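Long-range contacts in leucine-rich-repeat protein (Methanosarcina barkeri, PDB 4WNR), which binds GDP and magnesium through its Roc G domain, this chain being part of a Roco protein that probably has serine/threonine kinase activity: residues Val42-Val47 with Val92-Phe97; Ser112-Tyr117 with Leu253-Val258. One frame throughout, in Å; residues are numbered along the deposited sequence.

Contact 1: Val42-Val47 with Val92-Phe97; sequences VKVLLV and VNFWDF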
loop_
_atom_site.group_PDB
_atom_site.type_symbol
_atom_site.label_atom_id
_atom_site.label_comp_id
_atom_site.label_asym_id
_atom_site.label_seq_id
_atom_site.Cartn_x
_atom_site.Cartn_y
_atom_site.Cartn_z
ATOM N N VAL A 42 -9.509 4.562 6.515
ATOM C CA VAL A 42 -8.621 5.106 5.488
ATOM C C VAL A 42 -7.279 4.391 5.541
ATOM O O VAL A 42 -6.774 4.084 6.623
ATOM C CB VAL A 42 -8.352 6.615 5.688
ATOM C CG1 VAL A 42 -7.728 7.217 4.436
ATOM C CG2 VAL A 42 -9.627 7.362 6.045
ATOM N N LYS A 43 -6.706 4.132 4.369
ATOM C CA LYS A 43 -5.339 3.633 4.274
ATOM C C LYS A 43 -4.388 4.822 4.168
ATOM O O LYS A 43 -4.563 5.684 3.308
ATOM C CB LYS A 43 -5.172 2.712 3.063
ATOM C CG LYS A 43 -3.811 2.031 3.002
ATOM C CD LYS A 43 -3.779 0.880 2.008
ATOM C CE LYS A 43 -3.792 1.375 0.573
ATOM N NZ LYS A 43 -3.779 0.250 -0.401
ATOM N N VAL A 44 -3.399 4.869 5.057
ATOM C CA VAL A 44 -2.386 5.924 5.041
ATOM C C VAL A 44 -1.067 5.334 4.553
ATOM O O VAL A 44 -0.559 4.368 5.126
ATOM C CB VAL A 44 -2.207 6.570 6.430
ATOM C CG1 VAL A 44 -1.101 7.617 6.403
ATOM C CG2 VAL A 44 -3.508 7.207 6.887
ATOM N N LEU A 45 -0.515 5.927 3.500
ATOM C CA LEU A 45 0.681 5.404 2.842
ATOM C C LEU A 45 1.901 6.280 3.112
ATOM O O LEU A 45 1.986 7.404 2.613
ATOM C CB LEU A 45 0.438 5.297 1.335
ATOM C CG LEU A 45 -0.612 4.258 0.924
ATOM C CD1 LEU A 45 -1.238 4.606 -0.415
ATOM C CD2 LEU A 45 -0.008 2.861 0.885
ATOM N N LEU A 46 2.835 5.759 3.906
ATOM C CA LEU A 46 4.115 6.424 4.148
ATOM C C LEU A 46 5.007 6.198 2.931
ATOM O O LEU A 46 5.414 5.072 2.659
ATOM C CB LEU A 46 4.798 5.872 5.408
ATOM C CG LEU A 46 4.301 6.296 6.799
ATOM C CD1 LEU A 46 4.536 7.781 7.039
ATOM C CD2 LEU A 46 2.838 5.941 7.008
ATOM N N VAL A 47 5.288 7.262 2.186
ATOM C CA VAL A 47 6.121 7.162 0.983
ATOM C C VAL A 47 7.257 8.182 0.997
ATOM O O VAL A 47 7.201 9.189 1.701
ATOM C CB VAL A 47 5.295 7.309 -0.313
ATOM C CG1 VAL A 47 4.358 6.122 -0.475
ATOM C CG2 VAL A 47 4.514 8.616 -0.334
ATOM N N VAL A 92 -7.602 3.898 11.215
ATOM C CA VAL A 92 -6.537 4.219 10.263
ATOM C C VAL A 92 -5.606 3.028 10.064
ATOM O O VAL A 92 -5.208 2.372 11.026
ATOM C CB VAL A 92 -5.708 5.430 10.742
ATOM C CG1 VAL A 92 -4.612 5.770 9.743
ATOM C CG2 VAL A 92 -6.608 6.637 10.962
ATOM N N ASN A 93 -5.258 2.768 8.806
ATOM C CA ASN A 93 -4.316 1.706 8.449
ATOM C C ASN A 93 -3.030 2.291 7.863
ATOM O O ASN A 93 -2.994 2.679 6.694
ATOM C CB ASN A 93 -4.961 0.746 7.449
ATOM C CG ASN A 93 -6.213 0.084 7.998
ATOM O OD1 ASN A 93 -6.280 -0.260 9.179
ATOM N ND2 ASN A 93 -7.211 -0.106 7.140
ATOM N N PHE A 94 -1.985 2.365 8.685
ATOM C CA PHE A 94 -0.689 2.883 8.244
ATOM C C PHE A 94 0.092 1.806 7.502
ATOM O O PHE A 94 0.303 0.718 8.033
ATOM C CB PHE A 94 0.140 3.377 9.431
ATOM C CG PHE A 94 -0.317 4.695 9.992
ATOM C CD1 PHE A 94 -0.111 5.873 9.289
ATOM C CD2 PHE A 94 -0.935 4.759 11.232
ATOM C CE1 PHE A 94 -0.524 7.089 9.809
ATOM C CE2 PHE A 94 -1.348 5.970 11.756
ATOM C CZ PHE A 94 -1.144 7.137 11.044
ATOM N N TRP A 95 0.516 2.124 6.281
ATOM C CA TRP A 95 1.353 1.232 5.477
ATOM C C TRP A 95 2.776 1.777 5.395
ATOM O O TRP A 95 2.999 2.886 4.903
ATOM C CB TRP A 95 0.769 1.072 4.074
ATOM C CG TRP A 95 -0.341 0.065 4.002
ATOM C CD1 TRP A 95 -1.528 0.110 4.666
ATOM C CD2 TRP A 95 -0.361 -1.135 3.222
ATOM N NE1 TRP A 95 -2.291 -0.988 4.350
ATOM C CE2 TRP A 95 -1.598 -1.768 3.465
ATOM C CE3 TRP A 95 0.546 -1.738 2.342
ATOM C CZ2 TRP A 95 -1.955 -2.976 2.859
ATOM C CZ3 TRP A 95 0.193 -2.937 1.739
ATOM C CH2 TRP A 95 -1.048 -3.543 2.002
ATOM N N ASP A 96 3.731 0.986 5.880
ATOM C CA ASP A 96 5.141 1.379 5.908
ATOM C C ASP A 96 5.965 0.457 5.003
ATOM O O ASP A 96 6.023 -0.754 5.226
ATOM C CB ASP A 96 5.664 1.327 7.346
ATOM C CG ASP A 96 6.910 2.168 7.550
ATOM O OD1 ASP A 96 7.028 3.236 6.910
ATOM O OD2 ASP A 96 7.767 1.765 8.368
ATOM N N PHE A 97 6.594 1.038 3.985
ATOM C CA PHE A 97 7.373 0.284 3.002
ATOM C C PHE A 97 8.865 0.348 3.316
ATOM O O PHE A 97 9.424 1.433 3.484
ATOM C CB PHE A 97 7.115 0.827 1.595
ATOM C CG PHE A 97 5.664 0.831 1.204
ATOM C CD1 PHE A 97 5.009 -0.357 0.902
ATOM C CD2 PHE A 97 4.949 2.019 1.145
ATOM C CE1 PHE A 97 3.672 -0.358 0.548
ATOM C CE2 PHE A 97 3.612 2.022 0.789
ATOM C CZ PHE A 97 2.972 0.833 0.491
HETATM O O HOH W 1 6.653 3.508 4.095
#
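V42-V47 and V92-F97 are neighbouring parallel strands in the buried central sheet of the Roc G domain, their short axes 4.6 Å apart at closest approach and 24° from parallel. The backbone ladder alternates: N93 N donates to V42 O, V44 N to N93 O, W95 N to V44 O (2.7 Å, 167° at the hydrogen) and L46 N to W95 O. On one face V44, its CG1 3.5 Å from F94 CE1, lies beside the ring and points the same way, while V44 CG2 meets V92 CG1 and the L46 side chain crosses that of F94, CD2 toward CD1. Apolar bulk suits V44, L46 and F94 because this part of the face is buried, F94 packing on L58 and L61 of helix 54-62. The order of strand, P-loop and helix is that of a P-loop NTPase; D96, in a sequence that reads as the DxxG (G3) motif, binds OG1 of the magnesium ligand T55 through OD2. On the other face K43 runs its CG anti to the backbone N (chi1 -173°), laying CD over the pyrrole face of W95, 3.6 Å from the five-membered ring centroid, before bending at chi3 to reach F110 O with NZ. An alanine in place of W95 is likely to strip the lysine methylenes of their aromatic floor and take from F110 one of its aromatic neighbours. Farther on, L45 CD2 meets the edge of F97, 3.6 Å from CZ.

Contact 2: Ser112-Tyr117 with Leu253-Val258; sequences SKRSLY and LNDLGV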
loop_
_atom_site.group_PDB
_atom_site.type_symbol
_atom_site.label_atom_id
_atom_site.label_comp_id
_atom_site.label_asym_id
_atom_site.label_seq_id
_atom_site.Cartn_x
_atom_site.Cartn_y
_atom_site.Cartn_z
ATOM N N SER A 112 -2.808 3.181 -3.883
ATOM C CA SER A 112 -4.204 3.144 -4.313
ATOM C C SER A 112 -4.912 4.486 -4.157
ATOM O O SER A 112 -4.437 5.377 -3.451
ATOM C CB SER A 112 -4.955 2.075 -3.520
ATOM O OG SER A 112 -4.819 2.299 -2.127
ATOM N N LYS A 113 -6.054 4.607 -4.829
ATOM C CA LYS A 113 -6.897 5.799 -4.748
ATOM C C LYS A 113 -7.749 5.767 -3.483
ATOM O O LYS A 113 -7.752 4.773 -2.751
ATOM C CB LYS A 113 -7.798 5.907 -5.982
ATOM C CG LYS A 113 -7.046 6.090 -7.290
ATOM C CD LYS A 113 -7.994 6.430 -8.433
ATOM C CE LYS A 113 -7.246 6.766 -9.715
ATOM N NZ LYS A 113 -6.583 5.579 -10.326
ATOM N N ARG A 114 -8.461 6.865 -3.233
ATOM C CA ARG A 114 -9.311 7.012 -2.045
ATOM C C ARG A 114 -8.538 6.663 -0.772
ATOM O O ARG A 114 -8.999 5.882 0.062
ATOM C CB ARG A 114 -10.573 6.155 -2.173
ATOM C CG ARG A 114 -11.448 6.536 -3.356
ATOM C CD ARG A 114 -12.742 5.742 -3.375
ATOM N NE ARG A 114 -12.524 4.337 -3.713
ATOM C CZ ARG A 114 -13.490 3.426 -3.838
ATOM N NH1 ARG A 114 -14.764 3.758 -3.652
ATOM N NH2 ARG A 114 -13.179 2.174 -4.154
ATOM N N SER A 115 -7.353 7.252 -0.652
ATOM C CA SER A 115 -6.445 7.002 0.465
ATOM C C SER A 115 -5.855 8.330 0.934
ATOM O O SER A 115 -6.307 9.391 0.509
ATOM C CB SER A 115 -5.332 6.047 0.023
ATOM O OG SER A 115 -5.867 4.855 -0.528
ATOM N N LEU A 116 -4.866 8.270 1.824
ATOM C CA LEU A 116 -4.101 9.455 2.221
ATOM C C LEU A 116 -2.607 9.151 2.147
ATOM O O LEU A 116 -2.168 8.056 2.502
ATOM C CB LEU A 116 -4.487 9.908 3.630
ATOM C CG LEU A 116 -3.935 11.271 4.072
ATOM C CD1 LEU A 116 -4.974 12.047 4.869
ATOM C CD2 LEU A 116 -2.648 11.129 4.874
ATOM N N TYR A 117 -1.835 10.130 1.682
ATOM C CA TYR A 117 -0.397 9.964 1.493
ATOM C C TYR A 117 0.400 10.881 2.411
ATOM O O TYR A 117 0.051 12.047 2.592
ATOM C CB TYR A 117 -0.019 10.239 0.035
ATOM C CG TYR A 117 -0.424 9.132 -0.908
ATOM C CD1 TYR A 117 -1.733 9.031 -1.373
ATOM C CD2 TYR A 117 0.498 8.179 -1.329
ATOM C CE1 TYR A 117 -2.110 8.013 -2.235
ATOM C CE2 TYR A 117 0.132 7.159 -2.192
ATOM C CZ TYR A 117 -1.171 7.080 -2.643
ATOM O OH TYR A 117 -1.532 6.064 -3.496
ATOM N N LEU A 253 -12.351 -2.479 -0.639
ATOM C CA LEU A 253 -11.439 -3.359 0.107
ATOM C C LEU A 253 -9.990 -3.246 -0.374
ATOM O O LEU A 253 -9.056 -3.345 0.424
ATOM C CB LEU A 253 -11.903 -4.819 0.020
ATOM C CG LEU A 253 -13.186 -5.177 0.777
ATOM C CD1 LEU A 253 -13.711 -6.530 0.322
ATOM C CD2 LEU A 253 -12.960 -5.174 2.282
ATOM N N ASN A 254 -9.812 -3.043 -1.676
ATOM C CA ASN A 254 -8.488 -2.806 -2.246
ATOM C C ASN A 254 -7.901 -1.484 -1.752
ATOM O O ASN A 254 -6.744 -1.424 -1.330
ATOM C CB ASN A 254 -8.555 -2.808 -3.775
ATOM C CG ASN A 254 -7.188 -2.668 -4.419
ATOM O OD1 ASN A 254 -6.245 -3.367 -4.051
ATOM N ND2 ASN A 254 -7.074 -1.767 -5.391
ATOM N N ASP A 255 -8.715 -0.433 -1.806
ATOM C CA ASP A 255 -8.302 0.901 -1.364
ATOM C C ASP A 255 -8.088 0.979 0.150
ATOM O O ASP A 255 -7.226 1.721 0.618
ATOM C CB ASP A 255 -9.331 1.947 -1.801
ATOM C CG ASP A 255 -9.447 2.059 -3.312
ATOM O OD1 ASP A 255 -8.823 1.242 -4.024
ATOM O OD2 ASP A 255 -10.165 2.961 -3.792
ATOM N N LEU A 256 -8.873 0.215 0.907
ATOM C CA LEU A 256 -8.727 0.151 2.364
ATOM C C LEU A 256 -7.511 -0.666 2.795
ATOM O O LEU A 256 -7.048 -0.538 3.928
ATOM C CB LEU A 256 -9.986 -0.441 3.004
ATOM C CG LEU A 256 -11.264 0.395 2.893
ATOM C CD1 LEU A 256 -12.452 -0.396 3.421
ATOM C CD2 LEU A 256 -11.128 1.719 3.631
ATOM N N GLY A 257 -7.012 -1.512 1.899
ATOM C CA GLY A 257 -5.835 -2.335 2.171
ATOM C C GLY A 257 -6.157 -3.686 2.787
ATOM O O GLY A 257 -5.266 -4.364 3.303
ATOM N N VAL A 258 -7.427 -4.081 2.732
ATOM C CA VAL A 258 -7.856 -5.391 3.231
ATOM C C VAL A 258 -7.370 -6.474 2.270
ATOM O O VAL A 258 -6.914 -7.537 2.696
ATOM C CB VAL A 258 -9.389 -5.476 3.382
ATOM C CG1 VAL A 258 -9.809 -6.854 3.881
ATOM C CG2 VAL A 258 -9.892 -4.401 4.335
HETATM O O HOH W 2 -6.847 2.047 -6.263
HETATM O O HOH W 3 -8.284 3.975 2.144
#
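R114 and D255 form a salt bridge that pins the loop ahead of strand 116-121 to the last turn of helix 243-256. R114 NE gives the stronger bond, 2.7 Å to D255 OD2 with 158° at the hydrogen, and meets that oxygen on its anti side, somewhat out of the carboxylate plane; R114 NH2 adds only a weak one, 3.1 Å to the same D255 OD2. The carboxylate stands nearly upright to the guanidinium, 85° between planes. An arginine suits the place because the bend at chi3 (-71°) turns the NE/NH2 edge toward D255 and the flat group supplies both donors, while it also makes a cation-pi contact with F252. Both D255 oxygens are engaged: a water links OD1 to K113 N. A second water bridges R114 O and D255 O, a carbonyl near the helix end.

Around this pair the loop braces itself. S112 OG donates to S115 OG, 3.2 Å away, and S115 OG donates in turn to K113 O; Y117 OH donates to S112 O, 3.0 Å away. Small serines suit a tight turn whose polar groups can be satisfied locally. Packing across the contact is modest: S112 CB lies 4.0 Å from D255 OD1. The helix closes with a Schellman motif, V258 N bonding L253 O and G257 N bonding N254 O, in which G257 takes the positive phi that a side chain would make costly.

The contact joins Roc to COR: L116 packs between V44 of strand 36-47 and helix 186-198, whereas L253 and V258 turn to helix 209-220 and L256 to strand 36-47.

Contact 1 lies wholly in the buried core of the Roc domain, whereas contact 2 is partly buried and spans Roc and COR. They share one sheet: strands 36-47 and 116-121 are neighbours in it, with probable backbone bonds K43 O to L116 N and L45 N to L116 O, and L45 packs on Y117. The chemistry differs accordingly. Contact 1 is a regular ladder with largely apolar and aromatic packing on its faces, plus a few polar ends that bond outward, close to the nucleotide site; contact 2 is charge, hydroxyls and water at a helix end, away from that site. Two polar threads join them: N93 ND2 bonds L256 O, and K43 NZ makes a weak bond to S112 OG.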